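Bse634I restriction endonuclease (PDB 1KNV) is a type II restriction endonuclease that probably cuts double-stranded DNA at a specific sequence with the help of divalent metal ions. Local coordinates at residues B[6-14]-B[23-32]. Sequence-based numbering, arbitrary orientation.
Sequences TNSNCVEEY and RIKPFNALIE
R23 lays its guanidinium flat over one face of the Y14 ring, CZ 3.8 Å from the ring centroid and the planes 16° apart, a stacked cation-pi pair. A bend at chi3 (107°) turns the group onto the ring while NE, in the guanidinium plane, donates to E12 OE1 at 2.9 Å. The carboxylate stands nearly perpendicular, at 86°, and is met from above its plane. K25, its chain curled back over E12 CB, adds a weak salt bridge from NZ to the same OE1. Beneath this network, E12 and R23 form an antiparallel hydrogen-bonded pair of the hairpin 11-16/19-24, with E12 N to R23 O at 2.8 Å and R23 N to E12 O at 2.9 Å. K25, N-cap residue of helix 26-33, donates its backbone N to C10 O, linking hairpin to helix. Further along, C10 CB packs on A29 CB at 3.8 Å, N28 ND2 donates to N9 O, and N9 N reaches the syn lone pair of E32 OE2 at 2.9 Å; E32 OE1 is hydrogen-bonded to Y53 OH of helix 43-60. A leucine in place of R23 would probably cost E12 OE1 its stronger bridge and strip the Y14 face of its cation. Two cations sharing one carboxylate oxygen probably favour its ionised form, so charge probably helps hold strand 11-16 to the turn into helix 26-33.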
ATOM      1  N   THR B   6      25.802  51.486 -31.270  1.00 67.90           N
ATOM      2  CA  THR B   6      24.730  51.751 -32.230  1.00 66.33           C
ATOM      3  C   THR B   6      24.811  50.586 -33.189  1.00 65.36           C
ATOM      4  O   THR B   6      23.973  50.422 -34.078  1.00 64.90           O
ATOM      5  CB  THR B   6      24.962  53.040 -33.039  1.00 65.69           C
ATOM      6  OG1 THR B   6      26.108  52.876 -33.884  1.00 65.37           O
ATOM      7  CG2 THR B   6      25.135  54.207 -32.113  1.00 65.94           C
ATOM      8  N   ASN B   7      25.836  49.777 -32.972  1.00 64.58           N
ATOM      9  CA  ASN B   7      26.125  48.586 -33.748  1.00 63.56           C
ATOM     10  C   ASN B   7      25.818  47.255 -33.037  1.00 62.68           C
ATOM     11  O   ASN B   7      26.134  46.182 -33.560  1.00 63.08           O
ATOM     12  CB  ASN B   7      27.591  48.583 -34.108  1.00 63.98           C
ATOM     13  CG  ASN B   7      27.843  47.954 -35.425  1.00 64.82           C
ATOM     14  OD1 ASN B   7      27.500  48.495 -36.471  1.00 65.52           O
ATOM     15  ND2 ASN B   7      28.456  46.782 -35.403  1.00 65.40           N
ATOM     16  N   SER B   8      25.239  47.290 -31.843  1.00 61.16           N
ATOM     17  CA  SER B   8      24.937  46.037 -31.154  1.00 59.30           C
ATOM     18  C   SER B   8      23.711  45.392 -31.780  1.00 57.58           C
ATOM     19  O   SER B   8      22.894  46.063 -32.416  1.00 56.93           O
ATOM     20  CB  SER B   8      24.689  46.254 -29.656  1.00 60.21           C
ATOM     21  OG  SER B   8      24.342  45.020 -29.048  1.00 61.89           O
ATOM     22  N   ASN B   9      23.612  44.077 -31.621  1.00 55.63           N
ATOM     23  CA  ASN B   9      22.491  43.307 -32.147  1.00 53.71           C
ATOM     24  C   ASN B   9      21.672  42.727 -30.999  1.00 51.28           C
ATOM     25  O   ASN B   9      20.837  41.844 -31.197  1.00 50.24           O
ATOM     26  CB  ASN B   9      23.006  42.176 -33.038  1.00 54.93           C
ATOM     27  CG  ASN B   9      23.497  42.674 -34.375  1.00 56.20           C
ATOM     28  OD1 ASN B   9      24.364  42.067 -34.997  1.00 57.59           O
ATOM     29  ND2 ASN B   9      22.932  43.786 -34.832  1.00 57.11           N
ATOM     30  N   CYS B  10      21.918  43.238 -29.796  1.00 49.30           N
ATOM     31  CA  CYS B  10      21.219  42.769 -28.609  1.00 46.76           C
ATOM     32  C   CYS B  10      19.844  43.409 -28.500  1.00 46.03           C
ATOM     33  O   CYS B  10      19.181  43.304 -27.469  1.00 45.12           O
ATOM     34  CB  CYS B  10      22.041  43.077 -27.360  1.00 45.74           C
ATOM     35  SG  CYS B  10      22.230  44.819 -27.034  1.00 44.86           S
ATOM     36  N   VAL B  11      19.439  44.086 -29.571  1.00 45.78           N
ATOM     37  CA  VAL B  11      18.134  44.738 -29.673  1.00 45.54           C
ATOM     38  C   VAL B  11      17.794  44.765 -31.160  1.00 45.66           C
ATOM     39  O   VAL B  11      18.684  44.867 -32.003  1.00 44.40           O
ATOM     40  CB  VAL B  11      18.137  46.190 -29.113  1.00 44.99           C
ATOM     41  CG1 VAL B  11      18.396  46.175 -27.618  1.00 44.16           C
ATOM     42  CG2 VAL B  11      19.180  47.034 -29.827  1.00 45.03           C
ATOM     43  N   GLU B  12      16.512  44.662 -31.482  1.00 47.06           N
ATOM     44  CA  GLU B  12      16.081  44.647 -32.873  1.00 48.83           C
ATOM     45  C   GLU B  12      14.778  45.416 -33.056  1.00 49.86           C
ATOM     46  O   GLU B  12      13.921  45.414 -32.171  1.00 50.00           O
ATOM     47  CB  GLU B  12      15.921  43.192 -33.327  1.00 49.61           C
ATOM     48  CG  GLU B  12      15.065  42.961 -34.551  1.00 50.70           C
ATOM     49  CD  GLU B  12      15.034  41.495 -34.947  1.00 51.99           C
ATOM     50  OE1 GLU B  12      14.978  40.635 -34.044  1.00 51.87           O
ATOM     51  OE2 GLU B  12      15.056  41.201 -36.162  1.00 53.47           O
ATOM     52  N   GLU B  13      14.648  46.103 -34.189  1.00 51.50           N
ATOM     53  CA  GLU B  13      13.425  46.852 -34.469  1.00 52.30           C
ATOM     54  C   GLU B  13      12.597  46.030 -35.429  1.00 50.97           C
ATOM     55  O   GLU B  13      13.115  45.345 -36.307  1.00 50.77           O
ATOM     56  CB  GLU B  13      13.668  48.193 -35.164  1.00 54.29           C
ATOM     57  CG  GLU B  13      15.047  48.798 -35.075  1.00 57.83           C
ATOM     58  CD  GLU B  13      15.143  50.052 -35.942  1.00 59.63           C
ATOM     59  OE1 GLU B  13      14.224  50.272 -36.772  1.00 60.23           O
ATOM     60  OE2 GLU B  13      16.131  50.807 -35.803  1.00 60.18           O
ATOM     61  N   TYR B  14      11.293  46.112 -35.268  1.00 49.51           N
ATOM     62  CA  TYR B  14      10.414  45.388 -36.148  1.00 49.08           C
ATOM     63  C   TYR B  14       9.083  46.101 -36.142  1.00 50.14           C
ATOM     64  O   TYR B  14       8.744  46.794 -35.183  1.00 50.27           O
ATOM     65  CB  TYR B  14      10.276  43.938 -35.674  1.00 46.12           C
ATOM     66  CG  TYR B  14       9.521  43.763 -34.376  1.00 43.54           C
ATOM     67  CD1 TYR B  14       8.194  43.335 -34.372  1.00 41.96           C
ATOM     68  CD2 TYR B  14      10.134  44.028 -33.149  1.00 42.96           C
ATOM     69  CE1 TYR B  14       7.491  43.179 -33.183  1.00 40.89           C
ATOM     70  CE2 TYR B  14       9.437  43.878 -31.950  1.00 41.61           C
ATOM     71  CZ  TYR B  14       8.116  43.449 -31.978  1.00 41.70           C
ATOM     72  OH  TYR B  14       7.414  43.298 -30.802  1.00 41.56           O
ATOM     73  N   ARG B  23      12.498  44.713 -29.747  1.00 43.31           N
ATOM     74  CA  ARG B  23      12.617  43.438 -29.041  1.00 41.74           C
ATOM     75  C   ARG B  23      14.066  43.199 -28.630  1.00 39.76           C
ATOM     76  O   ARG B  23      14.988  43.478 -29.393  1.00 39.07           O
ATOM     77  CB  ARG B  23      12.169  42.274 -29.933  1.00 42.94           C
ATOM     78  CG  ARG B  23      13.104  42.017 -31.104  1.00 43.69           C
ATOM     79  CD  ARG B  23      12.976  40.607 -31.660  1.00 44.45           C
ATOM     80  NE  ARG B  23      12.296  40.568 -32.953  1.00 44.67           N
ATOM     81  CZ  ARG B  23      10.977  40.520 -33.108  1.00 44.95           C
ATOM     82  NH1 ARG B  23      10.175  40.506 -32.045  1.00 44.83           N
ATOM     83  NH2 ARG B  23      10.456  40.481 -34.330  1.00 45.12           N
ATOM     84  N   ILE B  24      14.271  42.687 -27.426  1.00 37.88           N
ATOM     85  CA  ILE B  24      15.626  42.400 -26.980  1.00 36.81           C
ATOM     86  C   ILE B  24      16.041  41.047 -27.552  1.00 36.82           C
ATOM     87  O   ILE B  24      15.212  40.158 -27.725  1.00 38.47           O
ATOM     88  CB  ILE B  24      15.716  42.329 -25.452  1.00 35.93           C
ATOM     89  CG1 ILE B  24      15.307  43.674 -24.851  1.00 34.87           C
ATOM     90  CG2 ILE B  24      17.128  41.936 -25.031  1.00 34.45           C
ATOM     91  CD1 ILE B  24      15.289  43.678 -23.343  1.00 35.16           C
ATOM     92  N   LYS B  25      17.321  40.903 -27.863  1.00 36.18           N
ATOM     93  CA  LYS B  25      17.843  39.651 -28.401  1.00 35.39           C
ATOM     94  C   LYS B  25      18.820  39.130 -27.347  1.00 34.61           C
ATOM     95  O   LYS B  25      20.025  39.373 -27.429  1.00 35.14           O
ATOM     96  CB  LYS B  25      18.559  39.910 -29.730  1.00 35.71           C
ATOM     97  CG  LYS B  25      17.698  40.615 -30.767  1.00 35.65           C
ATOM     98  CD  LYS B  25      16.421  39.842 -31.040  1.00 36.21           C
ATOM     99  CE  LYS B  25      16.726  38.511 -31.695  1.00 36.73           C
ATOM    100  NZ  LYS B  25      17.474  38.724 -32.956  1.00 37.31           N
ATOM    101  N   PRO B  26      18.303  38.402 -26.341  1.00 33.55           N
ATOM    102  CA  PRO B  26      19.098  37.841 -25.244  1.00 32.50           C
ATOM    103  C   PRO B  26      20.330  37.057 -25.634  1.00 31.31           C
ATOM    104  O   PRO B  26      21.375  37.191 -25.011  1.00 31.80           O
ATOM    105  CB  PRO B  26      18.085  36.987 -24.478  1.00 32.49           C
ATOM    106  CG  PRO B  26      17.104  36.594 -25.535  1.00 32.99           C
ATOM    107  CD  PRO B  26      16.929  37.874 -26.306  1.00 33.32           C
ATOM    108  N   PHE B  27      20.212  36.248 -26.674  1.00 31.74           N
ATOM    109  CA  PHE B  27      21.326  35.422 -27.110  1.00 31.99           C
ATOM    110  C   PHE B  27      22.455  36.206 -27.755  1.00 32.25           C
ATOM    111  O   PHE B  27      23.624  35.861 -27.588  1.00 32.95           O
ATOM    112  CB  PHE B  27      20.798  34.329 -28.036  1.00 31.09           C
ATOM    113  CG  PHE B  27      19.723  33.487 -27.402  1.00 31.51           C
ATOM    114  CD1 PHE B  27      18.532  33.233 -28.069  1.00 31.48           C
ATOM    115  CD2 PHE B  27      19.895  32.970 -26.118  1.00 31.56           C
ATOM    116  CE1 PHE B  27      17.522  32.475 -27.465  1.00 32.20           C
ATOM    117  CE2 PHE B  27      18.895  32.213 -25.507  1.00 31.66           C
ATOM    118  CZ  PHE B  27      17.707  31.966 -26.182  1.00 31.81           C
ATOM    119  N   ASN B  28      22.120  37.263 -28.488  1.00 33.41           N
ATOM    120  CA  ASN B  28      23.157  38.079 -29.111  1.00 34.64           C
ATOM    121  C   ASN B  28      23.871  38.871 -28.024  1.00 33.87           C
ATOM    122  O   ASN B  28      25.063  39.156 -28.130  1.00 33.18           O
ATOM    123  CB  ASN B  28      22.567  39.034 -30.152  1.00 35.83           C
ATOM    124  CG  ASN B  28      21.885  38.301 -31.294  1.00 37.72           C
ATOM    125  OD1 ASN B  28      22.328  37.230 -31.723  1.00 38.21           O
ATOM    126  ND2 ASN B  28      20.808  38.886 -31.804  1.00 38.70           N
ATOM    127  N   ALA B  29      23.138  39.216 -26.973  1.00 33.47           N
ATOM    128  CA  ALA B  29      23.719  39.957 -25.867  1.00 33.72           C
ATOM    129  C   ALA B  29      24.785  39.084 -25.223  1.00 34.36           C
ATOM    130  O   ALA B  29      25.880  39.559 -24.912  1.00 35.09           O
ATOM    131  CB  ALA B  29      22.647  40.310 -24.841  1.00 33.60           C
ATOM    132  N   LEU B  30      24.461  37.805 -25.038  1.00 34.15           N
ATOM    133  CA  LEU B  30      25.383  36.852 -24.418  1.00 33.28           C
ATOM    134  C   LEU B  30      26.657  36.663 -25.222  1.00 33.99           C
ATOM    135  O   LEU B  30      27.761  36.736 -24.683  1.00 33.86           O
ATOM    136  CB  LEU B  30      24.703  35.495 -24.235  1.00 31.00           C
ATOM    137  CG  LEU B  30      23.692  35.398 -23.097  1.00 29.12           C
ATOM    138  CD1 LEU B  30      22.962  34.088 -23.189  1.00 28.95           C
ATOM    139  CD2 LEU B  30      24.400  35.511 -21.770  1.00 28.14           C
ATOM    140  N   ILE B  31      26.496  36.408 -26.511  1.00 35.10           N
ATOM    141  CA  ILE B  31      27.633  36.195 -27.392  1.00 37.86           C
ATOM    142  C   ILE B  31      28.531  37.427 -27.444  1.00 39.11           C
ATOM    143  O   ILE B  31      29.751  37.324 -27.311  1.00 39.70           O
ATOM    144  CB  ILE B  31      27.153  35.846 -28.807  1.00 37.68           C
ATOM    145  CG1 ILE B  31      26.249  34.616 -28.746  1.00 37.90           C
ATOM    146  CG2 ILE B  31      28.343  35.581 -29.709  1.00 38.45           C
ATOM    147  CD1 ILE B  31      25.683  34.231 -30.069  1.00 38.47           C
ATOM    148  N   GLU B  32      27.910  38.588 -27.633  1.00 39.99           N
ATOM    149  CA  GLU B  32      28.626  39.854 -27.703  1.00 40.32           C
ATOM    150  C   GLU B  32      29.430  40.127 -26.444  1.00 40.27           C
ATOM    151  O   GLU B  32      30.496  40.733 -26.515  1.00 40.93           O
ATOM    152  CB  GLU B  32      27.640  41.012 -27.952  1.00 41.15           C
ATOM    153  CG  GLU B  32      27.286  41.209 -29.429  1.00 41.99           C
ATOM    154  CD  GLU B  32      26.135  42.182 -29.620  1.00 42.56           C
ATOM    155  OE1 GLU B  32      26.003  43.107 -28.787  1.00 42.80           O
ATOM    156  OE2 GLU B  32      25.378  42.019 -30.602  1.00 42.22           O
TER